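Local atomic coordinates of azurocidin (Homo sapiens, PDB entry 1A7S), a protein that binds heparin and kills Gram-negative bacteria, probably through affinity for their lipopolysaccharides, and attracts monocytes and fibroblasts. Residues 90-95 against 211-216. Sequence-based numbering, arbitrary orientation. Where two conformers were deposited one is given.
Sequences LMLLQL and DWIDGV. With EOH (ethanol), chain Q.
Leu92 meets Trp212, Ile213 and Val216 where the C-terminal helix of this chymotrypsin-like fold lies against the outside of the N-terminal six-stranded β-barrel. Strand 91-95 and helix 211-216 run nearly parallel, 16° apart, their axes 10.3 Å from each other at closest approach. From Leu92 CB, which points to the helix, the first torsion (chi1 -59°) places CG opposite the carbonyl carbon, and there it approaches Trp212 CZ3 at 3.9 Å. Beyond CG the branches part. Leu92 CD1 rests on the helix surface, 3.7 Å from Val216 CB and 4.1 Å from Ile213 CG2, and obliquely meets Trp212 CZ3 and CH2. CD2 makes no comparably close approach to the helix. The Trp212 six-membered ring also receives Leu90, whose CD2 comes obliquely to within 3.8 Å of CZ3. Val216 CG2 lies 3.8 Å above one indole face, toward its rim, so the ring packs against its own helix as well as against the strand. Ile31 of the barrel touches both Leu92 and Ile213. Farther along, Gln94 OE1 accepts a hydrogen bond from Gly221 N, while Gln94 NE2 donates to the O of an ethanol, probably from the crystallisation liquor, at 2.9 Å (N-H...O 157°).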
# COMPACT_ATOMS: atom_id res chain seq x y z
N LEU A 90 7.91 3.87 4.82
CA LEU A 90 7.67 2.44 4.88
C LEU A 90 7.45 2.05 6.35
O LEU A 90 8.22 2.41 7.23
CB LEU A 90 8.80 1.68 4.28
CG LEU A 90 8.72 0.10 4.36
CD1 LEU A 90 7.68 -0.30 3.46
CD2 LEU A 90 10.11 -0.46 4.01
N MET A 91 6.36 1.32 6.59
CA MET A 91 6.04 0.87 7.93
C MET A 91 5.55 -0.54 7.87
O MET A 91 4.73 -0.84 6.98
CB MET A 91 5.02 1.80 8.58
CG MET A 91 4.75 1.39 10.05
SD MET A 91 4.08 2.61 10.98
CE MET A 91 5.28 3.91 11.11
N LEU A 92 5.97 -1.38 8.77
CA LEU A 92 5.45 -2.72 8.91
C LEU A 92 4.61 -2.78 10.19
O LEU A 92 5.07 -2.39 11.25
CB LEU A 92 6.60 -3.75 8.99
CG LEU A 92 7.51 -3.74 7.76
CD1 LEU A 92 8.50 -4.94 7.86
CD2 LEU A 92 6.82 -3.77 6.45
N LEU A 93 3.43 -3.33 10.01
CA LEU A 93 2.46 -3.50 11.12
C LEU A 93 2.42 -5.00 11.44
O LEU A 93 2.07 -5.81 10.62
CB LEU A 93 1.09 -3.04 10.66
CG LEU A 93 0.93 -1.65 10.05
CD1 LEU A 93 -0.48 -1.37 9.62
CD2 LEU A 93 1.47 -0.59 10.98
N GLN A 94 2.79 -5.28 12.69
CA GLN A 94 2.66 -6.69 13.16
C GLN A 94 1.21 -6.85 13.61
O GLN A 94 0.77 -6.09 14.50
CB GLN A 94 3.62 -6.99 14.27
CG GLN A 94 3.55 -8.43 14.75
CD GLN A 94 4.57 -8.86 15.73
OE1 GLN A 94 5.74 -8.41 15.62
NE2 GLN A 94 4.21 -9.83 16.55
N LEU A 95 0.55 -7.80 13.05
CA LEU A 95 -0.87 -8.09 13.45
C LEU A 95 -0.88 -8.85 14.75
O LEU A 95 0.09 -9.48 15.12
CB LEU A 95 -1.50 -8.93 12.32
CG LEU A 95 -1.39 -8.38 10.93
CD1 LEU A 95 -2.07 -9.33 9.94
CD2 LEU A 95 -1.98 -7.03 10.80
N ASP A 211 16.08 -6.49 2.76
CA ASP A 211 16.83 -7.10 3.86
C ASP A 211 16.29 -6.57 5.20
O ASP A 211 16.17 -7.34 6.18
CB ASP A 211 18.33 -6.79 3.75
CG ASP A 211 19.02 -7.45 2.58
OD1 ASP A 211 18.44 -8.30 1.90
OD2 ASP A 211 20.23 -7.12 2.42
N TRP A 212 15.99 -5.27 5.27
CA TRP A 212 15.43 -4.75 6.54
C TRP A 212 14.09 -5.34 6.85
O TRP A 212 13.82 -5.77 7.98
CB TRP A 212 15.40 -3.21 6.46
CG TRP A 212 14.71 -2.65 7.70
CD1 TRP A 212 15.24 -2.36 8.88
CD2 TRP A 212 13.31 -2.34 7.79
NE1 TRP A 212 14.33 -1.93 9.77
CE2 TRP A 212 13.10 -1.88 9.11
CE3 TRP A 212 12.25 -2.39 6.91
CZ2 TRP A 212 11.86 -1.47 9.58
CZ3 TRP A 212 10.98 -1.99 7.39
CH2 TRP A 212 10.83 -1.58 8.72
N ILE A 213 13.22 -5.46 5.84
CA ILE A 213 11.91 -6.10 6.00
C ILE A 213 12.08 -7.52 6.53
O ILE A 213 11.41 -7.96 7.46
CB ILE A 213 11.16 -6.08 4.64
CG1 ILE A 213 10.67 -4.69 4.26
CG2 ILE A 213 9.97 -7.06 4.69
CD1 ILE A 213 10.16 -4.51 2.87
N ASP A 214 13.02 -8.27 5.91
CA ASP A 214 13.23 -9.66 6.35
C ASP A 214 13.65 -9.70 7.81
O ASP A 214 13.27 -10.63 8.56
CB ASP A 214 14.30 -10.32 5.50
CG ASP A 214 13.85 -10.70 4.12
OD1 ASP A 214 12.67 -10.54 3.78
OD2 ASP A 214 14.75 -11.13 3.37
N GLY A 215 14.42 -8.74 8.27
CA GLY A 215 14.81 -8.71 9.68
C GLY A 215 13.56 -8.61 10.58
O GLY A 215 13.43 -9.31 11.56
N VAL A 216 12.67 -7.68 10.18
CA VAL A 216 11.43 -7.56 10.97
C VAL A 216 10.61 -8.81 10.97
O VAL A 216 10.14 -9.29 12.01
CB VAL A 216 10.61 -6.35 10.51
CG1 VAL A 216 9.27 -6.28 11.21
CG2 VAL A 216 11.39 -5.05 10.70
C1 EOH Q . 4.67 -12.64 18.02
C2 EOH Q . 5.35 -13.97 17.73
O EOH Q . 5.65 -11.62 18.36